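Local coordinates for protein NADH kinase POS5, mitochondrial (Saccharomyces cerevisiae, PDB 3AFO) that phosphorylates NADH and, about half as readily, NAD(+) with ATP in mitochondria, acting as an anti-oxidant factor and key source of the cellular reductant NADPH, at residues N43-K48 / V131-N136; T47-T52 / D124-H129; S54-M59 / A82-Q87. All blocks are in the same frame, centred on the assembly; numbering follows the deposited sequence. Where two conformers were deposited one is given.

Contact 1. Residues N43-K48 / V131-N136; sequences NVYITK and VSMFGN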
loop_
_atom_site.group_PDB
_atom_site.type_symbol
_atom_site.label_atom_id
_atom_site.label_comp_id
_atom_site.label_asym_id
_atom_site.label_seq_id
_atom_site.Cartn_x
_atom_site.Cartn_y
_atom_site.Cartn_z
ATOM N N ASN A 43 13.468 -11.271 44.394
ATOM C CA ASN A 43 13.788 -9.887 44.042
ATOM C C ASN A 43 12.925 -9.374 42.875
ATOM O O ASN A 43 13.162 -9.720 41.709
ATOM C CB ASN A 43 15.265 -9.739 43.681
ATOM C CG ASN A 43 16.212 -10.168 44.808
ATOM O OD1 ASN A 43 15.809 -10.356 45.967
ATOM N ND2 ASN A 43 17.489 -10.317 44.460
ATOM N N VAL A 44 11.936 -8.554 43.198
ATOM C CA VAL A 44 11.001 -8.051 42.196
ATOM C C VAL A 44 11.264 -6.573 41.931
ATOM O O VAL A 44 11.053 -5.730 42.802
ATOM C CB VAL A 44 9.537 -8.284 42.642
ATOM C CG1 VAL A 44 8.537 -7.753 41.594
ATOM C CG2 VAL A 44 9.290 -9.783 42.894
ATOM N N TYR A 45 11.739 -6.270 40.726
ATOM C CA TYR A 45 11.938 -4.891 40.273
ATOM C C TYR A 45 10.674 -4.336 39.600
ATOM O O TYR A 45 10.149 -4.925 38.649
ATOM C CB TYR A 45 13.135 -4.815 39.327
ATOM C CG TYR A 45 13.406 -3.467 38.693
ATOM C CD1 TYR A 45 13.376 -2.296 39.446
ATOM C CD2 TYR A 45 13.741 -3.374 37.342
ATOM C CE1 TYR A 45 13.643 -1.065 38.867
ATOM C CE2 TYR A 45 14.018 -2.143 36.752
ATOM C CZ TYR A 45 13.965 -0.995 37.520
ATOM O OH TYR A 45 14.236 0.230 36.953
ATOM N N ILE A 46 10.198 -3.198 40.100
ATOM C CA ILE A 46 8.950 -2.616 39.613
ATOM C C ILE A 46 9.199 -1.241 39.022
ATOM O O ILE A 46 9.809 -0.376 39.664
ATOM C CB ILE A 46 7.868 -2.509 40.726
ATOM C CG1 ILE A 46 7.758 -3.817 41.507
ATOM C CG2 ILE A 46 6.502 -2.138 40.122
ATOM C CD1 ILE A 46 7.051 -3.668 42.828
ATOM N N THR A 47 8.734 -1.050 37.788
ATOM C CA THR A 47 8.835 0.236 37.109
ATOM C C THR A 47 7.442 0.706 36.719
ATOM O O THR A 47 6.530 -0.105 36.553
ATOM C CB THR A 47 9.702 0.144 35.834
ATOM O OG1 THR A 47 9.012 -0.615 34.834
ATOM C CG2 THR A 47 11.012 -0.527 36.137
ATOM N N LYS A 48 7.281 2.018 36.575
ATOM C CA LYS A 48 5.982 2.579 36.200
ATOM C C LYS A 48 6.131 3.718 35.215
ATOM O O LYS A 48 7.182 4.343 35.122
ATOM C CB LYS A 48 5.209 3.051 37.435
ATOM C CG LYS A 48 5.845 4.226 38.178
ATOM C CD LYS A 48 4.966 4.678 39.337
ATOM C CE LYS A 48 5.658 5.752 40.187
ATOM N NZ LYS A 48 6.039 6.975 39.404
ATOM N N VAL A 131 12.976 -3.055 29.943
ATOM C CA VAL A 131 13.828 -4.056 29.302
ATOM C C VAL A 131 15.173 -3.440 28.872
ATOM O O VAL A 131 16.233 -4.070 29.003
ATOM C CB VAL A 131 13.089 -4.721 28.122
ATOM C CG1 VAL A 131 14.035 -5.584 27.282
ATOM C CG2 VAL A 131 11.932 -5.550 28.646
ATOM N N SER A 132 15.115 -2.196 28.409
ATOM C CA SER A 132 16.280 -1.446 27.951
ATOM C C SER A 132 17.416 -1.394 28.969
ATOM O O SER A 132 18.594 -1.351 28.597
ATOM C CB SER A 132 15.857 -0.022 27.607
ATOM O OG SER A 132 16.918 0.661 27.006
ATOM N N MET A 133 17.051 -1.367 30.249
ATOM C CA MET A 133 18.017 -1.432 31.347
ATOM C C MET A 133 18.911 -2.663 31.281
ATOM O O MET A 133 20.080 -2.587 31.637
ATOM C CB MET A 133 17.283 -1.445 32.687
ATOM C CG MET A 133 17.345 -0.161 33.468
ATOM S SD MET A 133 17.156 -0.615 35.206
ATOM C CE MET A 133 17.535 0.925 36.020
ATOM N N PHE A 134 18.353 -3.786 30.837
ATOM C CA PHE A 134 19.058 -5.074 30.808
ATOM C C PHE A 134 19.747 -5.362 29.466
ATOM O O PHE A 134 19.965 -6.533 29.101
ATOM C CB PHE A 134 18.089 -6.206 31.159
ATOM C CG PHE A 134 17.454 -6.059 32.515
ATOM C CD1 PHE A 134 18.059 -6.606 33.642
ATOM C CD2 PHE A 134 16.258 -5.358 32.669
ATOM C CE1 PHE A 134 17.477 -6.464 34.909
ATOM C CE2 PHE A 134 15.665 -5.212 33.936
ATOM C CZ PHE A 134 16.284 -5.771 35.058
ATOM N N GLY A 135 20.102 -4.285 28.761
ATOM C CA GLY A 135 20.694 -4.343 27.424
ATOM C C GLY A 135 21.844 -5.312 27.239
ATOM O O GLY A 135 21.739 -6.260 26.455
ATOM N N ASN A 136 22.943 -5.103 27.958
ATOM C CA ASN A 136 24.117 -5.958 27.739
ATOM C C ASN A 136 24.108 -7.254 28.550
ATOM O O ASN A 136 25.020 -8.072 28.424
ATOM C CB ASN A 136 25.425 -5.181 27.943
ATOM C CG ASN A 136 25.635 -4.757 29.383
ATOM O OD1 ASN A 136 24.675 -4.481 30.104
ATOM N ND2 ASN A 136 26.895 -4.704 29.813
#

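Contact 2. Residues T47-T52 / D124-H129; sequences TKKPWT and DGTILH. With NAI (1,4-dihydronicotinamide adenine dinucleotide), chain C.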
loop_
_atom_site.group_PDB
_atom_site.type_symbol
_atom_site.label_atom_id
_atom_site.label_comp_id
_atom_site.label_asym_id
_atom_site.label_seq_id
_atom_site.Cartn_x
_atom_site.Cartn_y
_atom_site.Cartn_z
ATOM N N THR A 47 8.734 -1.050 37.788
ATOM C CA THR A 47 8.835 0.236 37.109
ATOM C C THR A 47 7.442 0.706 36.719
ATOM O O THR A 47 6.530 -0.105 36.553
ATOM C CB THR A 47 9.702 0.144 35.834
ATOM O OG1 THR A 47 9.012 -0.615 34.834
ATOM C CG2 THR A 47 11.012 -0.527 36.137
ATOM N N LYS A 48 7.281 2.018 36.575
ATOM C CA LYS A 48 5.982 2.579 36.200
ATOM C C LYS A 48 6.131 3.718 35.215
ATOM O O LYS A 48 7.182 4.343 35.122
ATOM C CB LYS A 48 5.209 3.051 37.435
ATOM C CG LYS A 48 5.845 4.226 38.178
ATOM C CD LYS A 48 4.966 4.678 39.337
ATOM C CE LYS A 48 5.658 5.752 40.187
ATOM N NZ LYS A 48 6.039 6.975 39.404
ATOM N N LYS A 49 5.063 3.984 34.476
ATOM C CA LYS A 49 5.040 5.145 33.617
ATOM C C LYS A 49 5.069 6.379 34.521
ATOM O O LYS A 49 4.242 6.506 35.432
ATOM C CB LYS A 49 3.803 5.131 32.720
ATOM C CG LYS A 49 3.796 6.273 31.701
ATOM C CD LYS A 49 2.580 6.200 30.813
ATOM C CE LYS A 49 2.395 7.498 30.062
ATOM N NZ LYS A 49 0.969 7.607 29.670
ATOM N N PRO A 50 6.044 7.276 34.293
ATOM C CA PRO A 50 6.216 8.423 35.177
ATOM C C PRO A 50 5.092 9.451 35.033
ATOM O O PRO A 50 4.393 9.472 34.014
ATOM C CB PRO A 50 7.557 9.017 34.730
ATOM C CG PRO A 50 7.713 8.592 33.317
ATOM C CD PRO A 50 7.057 7.243 33.219
ATOM N N TRP A 51 4.920 10.268 36.074
ATOM C CA TRP A 51 3.965 11.386 36.088
ATOM C C TRP A 51 2.535 11.009 35.708
ATOM O O TRP A 51 1.826 11.789 35.067
ATOM C CB TRP A 51 4.473 12.544 35.215
ATOM C CG TRP A 51 5.811 13.040 35.647
ATOM C CD1 TRP A 51 6.123 13.607 36.853
ATOM C CD2 TRP A 51 7.028 13.014 34.890
ATOM N NE1 TRP A 51 7.456 13.936 36.892
ATOM C CE2 TRP A 51 8.037 13.586 35.700
ATOM C CE3 TRP A 51 7.366 12.566 33.605
ATOM C CZ2 TRP A 51 9.364 13.724 35.265
ATOM C CZ3 TRP A 51 8.686 12.701 33.172
ATOM C CH2 TRP A 51 9.668 13.276 34.003
ATOM N N THR A 52 2.121 9.805 36.088
ATOM C CA THR A 52 0.739 9.376 35.882
ATOM C C THR A 52 0.185 8.711 37.142
ATOM O O THR A 52 0.649 7.639 37.539
ATOM C CB THR A 52 0.519 8.567 34.553
ATOM O OG1 THR A 52 -0.268 7.404 34.799
ATOM C CG2 THR A 52 1.809 8.159 33.941
ATOM N N ASP A 124 3.319 0.426 26.607
ATOM C CA ASP A 124 4.373 -0.180 25.803
ATOM C C ASP A 124 5.723 0.440 26.101
ATOM O O ASP A 124 6.707 -0.279 26.266
ATOM C CB ASP A 124 4.031 -0.095 24.314
ATOM C CG ASP A 124 2.823 -0.944 23.944
ATOM O OD1 ASP A 124 2.537 -1.951 24.638
ATOM O OD2 ASP A 124 2.154 -0.612 22.944
ATOM N N GLY A 125 5.748 1.770 26.219
ATOM C CA GLY A 125 6.960 2.506 26.573
ATOM C C GLY A 125 7.561 2.063 27.906
ATOM O O GLY A 125 8.781 2.038 28.062
ATOM N N THR A 126 6.700 1.682 28.849
ATOM C CA THR A 126 7.140 1.229 30.171
ATOM C C THR A 126 7.922 -0.080 30.073
ATOM O O THR A 126 9.006 -0.196 30.653
ATOM C CB THR A 126 5.960 1.076 31.155
ATOM O OG1 THR A 126 5.087 2.203 31.014
ATOM C CG2 THR A 126 6.473 1.006 32.600
ATOM N N ILE A 127 7.375 -1.042 29.339
ATOM C CA ILE A 127 8.087 -2.280 29.023
ATOM C C ILE A 127 9.417 -1.978 28.323
ATOM O O ILE A 127 10.468 -2.454 28.755
ATOM C CB ILE A 127 7.232 -3.201 28.127
ATOM C CG1 ILE A 127 5.910 -3.538 28.819
ATOM C CG2 ILE A 127 7.988 -4.474 27.768
ATOM C CD1 ILE A 127 4.994 -4.399 27.978
ATOM N N LEU A 128 9.365 -1.181 27.248
ATOM C CA LEU A 128 10.551 -0.849 26.460
ATOM C C LEU A 128 11.712 -0.272 27.296
ATOM O O LEU A 128 12.843 -0.757 27.221
ATOM C CB LEU A 128 10.185 0.079 25.282
ATOM C CG LEU A 128 9.316 -0.548 24.177
ATOM C CD1 LEU A 128 9.130 0.458 23.057
ATOM C CD2 LEU A 128 9.919 -1.828 23.621
ATOM N N HIS A 129 11.429 0.757 28.093
ATOM C CA HIS A 129 12.451 1.359 28.957
ATOM C C HIS A 129 12.931 0.399 30.048
ATOM O O HIS A 129 14.116 0.380 30.372
ATOM C CB HIS A 129 11.966 2.678 29.577
ATOM C CG HIS A 129 11.412 3.651 28.581
ATOM N ND1 HIS A 129 10.494 4.625 28.921
ATOM C CD2 HIS A 129 11.630 3.791 27.249
ATOM C CE1 HIS A 129 10.183 5.330 27.847
ATOM N NE2 HIS A 129 10.852 4.841 26.818
HETATM P PA NAI C . 5.236 6.452 22.052
HETATM O O1A NAI C . 4.171 6.519 23.107
HETATM O O2A NAI C . 5.642 7.879 21.397
HETATM O O5B NAI C . 4.796 5.600 20.817
HETATM C C5B NAI C . 4.206 4.420 21.078
HETATM C C4B NAI C . 2.923 4.343 20.333
HETATM O O4B NAI C . 3.163 3.118 19.589
HETATM C C3B NAI C . 1.981 4.011 21.486
HETATM O O3B NAI C . 0.628 4.146 21.045
HETATM C C2B NAI C . 2.339 2.545 21.737
HETATM O O2B NAI C . 1.260 1.827 22.321
HETATM C C1B NAI C . 2.552 2.026 20.315
HETATM N N9A NAI C . 3.486 0.865 20.298
HETATM C C8A NAI C . 4.746 0.827 20.744
HETATM N N7A NAI C . 5.242 -0.407 20.550
HETATM C C5A NAI C . 4.302 -1.143 19.957
HETATM C C6A NAI C . 4.226 -2.463 19.508
HETATM N N6A NAI C . 5.260 -3.323 19.615
HETATM N N1A NAI C . 3.071 -2.877 18.951
HETATM C C2A NAI C . 2.026 -2.074 18.820
HETATM N N3A NAI C . 2.067 -0.816 19.235
HETATM C C4A NAI C . 3.183 -0.330 19.807
HETATM O O3 NAI C . 6.678 5.849 22.612
HETATM P PN NAI C . 6.800 4.444 23.380
HETATM O O1N NAI C . 5.460 4.026 23.907
HETATM O O2N NAI C . 8.001 4.597 24.228
HETATM O O5D NAI C . 7.154 3.344 22.224
HETATM C C5D NAI C . 8.271 3.528 21.371
HETATM C C4D NAI C . 7.902 3.108 19.957
HETATM O O4D NAI C . 7.177 4.214 19.373
HETATM C C3D NAI C . 9.103 2.985 19.032
HETATM O O3D NAI C . 9.737 1.707 19.183
HETATM C C2D NAI C . 8.429 3.126 17.648
HETATM O O2D NAI C . 8.163 1.824 17.103
HETATM C C1D NAI C . 7.083 3.827 17.996
HETATM N N1N NAI C . 6.964 5.018 17.140
HETATM C C2N NAI C . 5.928 5.034 16.212
HETATM C C3N NAI C . 5.758 6.105 15.352
HETATM C C7N NAI C . 4.573 6.066 14.354
HETATM O O7N NAI C . 4.331 6.993 13.585
HETATM N N7N NAI C . 3.841 4.971 14.403
HETATM C C4N NAI C . 6.647 7.186 15.425
HETATM C C5N NAI C . 7.707 7.187 16.356
HETATM C C6N NAI C . 7.883 6.103 17.218
HETATM O O HOH W 1 9.917 1.307 32.447
#

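Contact 3. Residues S54-M59 / A82-Q87; sequences STREAM and AEEISQ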
loop_
_atom_site.group_PDB
_atom_site.type_symbol
_atom_site.label_atom_id
_atom_site.label_comp_id
_atom_site.label_asym_id
_atom_site.label_seq_id
_atom_site.Cartn_x
_atom_site.Cartn_y
_atom_site.Cartn_z
ATOM N N SER A 54 -2.442 7.021 38.197
ATOM C CA SER A 54 -2.859 5.625 38.212
ATOM C C SER A 54 -1.681 4.645 38.432
ATOM O O SER A 54 -1.834 3.650 39.132
ATOM C CB SER A 54 -3.624 5.268 36.926
ATOM O OG SER A 54 -2.750 5.165 35.813
ATOM N N THR A 55 -0.518 4.921 37.838
ATOM C CA THR A 55 0.614 3.978 37.957
ATOM C C THR A 55 1.374 4.121 39.285
ATOM O O THR A 55 1.914 3.142 39.794
ATOM C CB THR A 55 1.600 4.026 36.760
ATOM O OG1 THR A 55 2.388 5.219 36.814
ATOM C CG2 THR A 55 0.857 3.946 35.419
ATOM N N ARG A 56 1.418 5.335 39.830
ATOM C CA ARG A 56 1.954 5.551 41.172
ATOM C C ARG A 56 1.048 4.871 42.207
ATOM O O ARG A 56 1.529 4.176 43.109
ATOM C CB ARG A 56 2.121 7.047 41.447
ATOM C CG ARG A 56 2.720 7.397 42.813
ATOM C CD ARG A 56 3.008 8.909 42.914
ATOM N NE ARG A 56 2.954 9.402 44.293
ATOM C CZ ARG A 56 3.396 10.597 44.694
ATOM N NH1 ARG A 56 3.947 11.446 43.826
ATOM N NH2 ARG A 56 3.296 10.946 45.975
ATOM N N GLU A 57 -0.262 5.032 42.045
ATOM C CA GLU A 57 -1.238 4.365 42.900
ATOM C C GLU A 57 -1.140 2.852 42.808
ATOM O O GLU A 57 -1.187 2.160 43.830
ATOM C CB GLU A 57 -2.657 4.823 42.554
ATOM C CG GLU A 57 -2.993 6.224 43.093
ATOM C CD GLU A 57 -4.228 6.832 42.443
ATOM O OE1 GLU A 57 -5.132 6.071 42.028
ATOM O OE2 GLU A 57 -4.287 8.079 42.342
ATOM N N ALA A 58 -1.006 2.346 41.582
ATOM C CA ALA A 58 -0.877 0.908 41.341
ATOM C C ALA A 58 0.407 0.349 41.946
ATOM O O ALA A 58 0.396 -0.750 42.505
ATOM C CB ALA A 58 -0.931 0.603 39.849
ATOM N N MET A 59 1.502 1.101 41.838
ATOM C CA MET A 59 2.782 0.668 42.403
ATOM C C MET A 59 2.685 0.493 43.926
ATOM O O MET A 59 3.091 -0.535 44.469
ATOM C CB MET A 59 3.890 1.655 42.054
ATOM C CG MET A 59 5.254 1.256 42.594
ATOM S SD MET A 59 6.522 2.429 42.143
ATOM C CE MET A 59 7.104 1.622 40.648
ATOM N N ALA A 82 11.591 5.618 44.615
ATOM C CA ALA A 82 11.639 5.319 46.054
ATOM C C ALA A 82 11.309 6.559 46.888
ATOM O O ALA A 82 10.432 6.518 47.760
ATOM C CB ALA A 82 13.012 4.765 46.442
ATOM N N GLU A 83 12.001 7.656 46.592
ATOM C CA GLU A 83 11.756 8.943 47.238
ATOM C C GLU A 83 10.350 9.464 46.950
ATOM O O GLU A 83 9.668 9.958 47.851
ATOM C CB GLU A 83 12.795 9.972 46.789
ATOM C CG GLU A 83 14.057 10.037 47.660
ATOM C CD GLU A 83 14.945 11.237 47.314
ATOM O OE1 GLU A 83 15.182 11.477 46.113
ATOM O OE2 GLU A 83 15.398 11.951 48.238
ATOM N N GLU A 84 9.922 9.343 45.692
ATOM C CA GLU A 84 8.601 9.801 45.273
ATOM C C GLU A 84 7.480 9.110 46.047
ATOM O O GLU A 84 6.578 9.772 46.548
ATOM C CB GLU A 84 8.400 9.581 43.768
ATOM C CG GLU A 84 7.087 10.132 43.228
ATOM C CD GLU A 84 6.762 9.635 41.830
ATOM O OE1 GLU A 84 7.456 8.717 41.339
ATOM O OE2 GLU A 84 5.802 10.158 41.225
ATOM N N ILE A 85 7.541 7.785 46.144
ATOM C CA ILE A 85 6.435 7.009 46.703
ATOM C C ILE A 85 6.507 6.789 48.219
ATOM O O ILE A 85 5.543 6.299 48.809
ATOM C CB ILE A 85 6.238 5.652 45.972
ATOM C CG1 ILE A 85 7.420 4.702 46.245
ATOM C CG2 ILE A 85 6.018 5.879 44.466
ATOM C CD1 ILE A 85 7.200 3.281 45.795
ATOM N N SER A 86 7.637 7.136 48.841
ATOM C CA SER A 86 7.828 6.889 50.278
ATOM C C SER A 86 6.724 7.525 51.143
ATOM O O SER A 86 6.226 6.890 52.081
ATOM C CB SER A 86 9.237 7.274 50.757
ATOM O OG SER A 86 9.572 8.603 50.415
ATOM N N GLN A 87 6.336 8.765 50.831
ATOM C CA GLN A 87 5.236 9.420 51.561
ATOM C C GLN A 87 3.863 8.777 51.327
ATOM O O GLN A 87 2.921 9.068 52.065
ATOM C CB GLN A 87 5.158 10.933 51.282
ATOM C CG GLN A 87 6.343 11.745 51.794
ATOM C CD GLN A 87 5.945 13.001 52.573
ATOM O OE1 GLN A 87 4.943 13.655 52.269
ATOM N NE2 GLN A 87 6.743 13.343 53.589
#

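Contact 1. Residues N43-K48 / V131-N136
Tyr45 meets Met133 and Phe134 where strand 43-48, an inner strand of the parallel sheet in the alpha/beta domain of this NAD kinase, faces the far end of helix 124-132. The strand enters at Asn43, whose amide group is tied by hydrogen bonds to Asn74 and to the carbonyl of Arg114, so a polar side chain suits this start of the strand. Val44 follows on the other face, and the chain then turns Tyr45 toward the helix end. With CG anti to the backbone N (chi1 176°), the ring stands out from the sheet and carries its hydroxyl to Met133: Tyr45 OH lies 3.5 Å from Met133 CE. The two side chains cross at about a right angle, and the sulfur sits obliquely to the ring, Met133 SD being 4.8 Å from the centroid of the Tyr45 ring, a Met-aromatic contact. A long, flexible, polarisable side chain suits this place, since the extended methionine spans from the turn to the outer half of the ring, where Tyr45 CE2 is 3.8 Å from Met133 SD. Ile46 reverses direction again and packs against Met59 and Phe62 of helix 53-69, as alternation in a two-sided sheet requires. Phe134 belongs to a type I turn, Ser132 to Gly135, and its backbone N reaches Val131 O at 2.8 Å. A flat apolar ring suits this buried place, where Val112 and Pro140 also touch it. It slides past the tyrosine in the opposite direction, presenting an edge, and the closest atoms of that pair are Phe134 CZ and Tyr45 CD2, 4.2 Å apart.

Contact 2. Residues T47-T52 / D124-H129
The GGDG motif of the NAD kinase family overlaps the start of helix 124-132, and the first turn of that helix rests through Thr126 on Thr47 and Lys48 at the end of strand 43-48 and on Lys49 just after it. Thr126 suits the place because its two branches do different work. The methyl, anti to the backbone N, leans on the strand, with Thr126 CG2 3.8 Å from the carbonyl carbon C of Lys48. The hydroxyl accepts the hydrogen bond of Gly123 N, just before the helix; Thr126 OG1 also lies 3.6 Å from Lys49 CB. The rest of the lysine chain runs extended from there and leads away from the helix. Thr47 slides past Thr126 in the opposite direction, and a water between Thr126 O and Thr47 OG1 may bridge the two, a link that remains doubtful because the water sits too close to Thr126 O and Thr47 was modelled in two conformations. The other side of the same helical turn holds the bound NADH. Gly125 suits this spot, since a beta carbon on it would collide with O2N of the nicotinamide-side phosphate; its backbone N lies 3.2 Å from NAI O1N, where the helix N terminus would probably favour the negative charge. Asp124 is fixed by Phe152 N and Leu153 N, which bind its two oxygens. This second shell sets the carboxylate for the adenosine ribose, the sugar that the kinase phosphorylates, whose hydroxyl O2B donates to Asp124 OD2 at 2.7 Å.

Contact 3. Residues S54-M59 / A82-Q87
Arg56 and Glu84 form a salt bridge on the partly exposed side of a nearly perpendicular crossing between helix 53-69 and helix 79-86, while Met59 and Ile85 pack beside it in the interior. The ionic link is loose: Arg56 NH1 donates to Glu84 OE2 at 3.4 Å in a weak, bent bond with an N-H...O angle of 139°. The guanidinium and carboxylate planes stand 77° apart. Each charge has its stronger partner elsewhere. Arg56 NE pairs with Asp88, just beyond the second helix, and Glu84 OE1 with Lys48 of the neighbouring strand, so the carboxylate divides its two oxygens between two cations. The guanidinium also lies against the peptide of its partner, with Glu84 O over one face and 3.5 Å from Arg56 NH2. Arginine fits because its chain leaves with CG anti to the backbone N (chi1 -178°) and stays extended to NE, letting the aliphatic part lie along Ile85, where Arg56 CG is 4.0 Å from Ile85 CG2, before the charge is delivered. An alanine here is likely to leave Asp88 and Glu84 OE2 each short of a cationic partner and to uncover the flank of Ile85. Apolar side chains suit the buried centre: the flexible methionine bends at its third torsion and crosses the branched isoleucine at about a right angle, bringing Met59 SD to 3.8 Å from Ile85 CD1. In the second helix the hydroxyl of Ser86 gives its proton to Glu83 O at 2.9 Å, approaching from above the carbonyl plane, and accepts Gly4 N. Ile46 and Lys48 of strand 43-48 touch Met59 from the sheet, while Ala82 and Ser86 meet strand 8-12, so the crossing lies between the parallel sheet and the N-terminal strand.

How the contacts relate
From the N terminus, strand 43-48 comes first and supplies a segment to both contact 1 and contact 2, which share Thr47 and Lys48. The chain then goes through helix 53-69 and strand 74-76 to helix 79-86, where contact 3 closes the shortest loop. Only after strand 117-122 does helix 124-132 return to the first strand, its start closing contact 2 and its end contact 1. The loops therefore nest without crossing: contact 3 within contact 2, and contact 2 within contact 1. Lys48, in the strand shared by contacts 1 and 2, ties it to contact 3, its NZ 3.0 Å from Glu84 OE1, so helices 79-86 and 124-132 both meet this one strand of the parallel sheet.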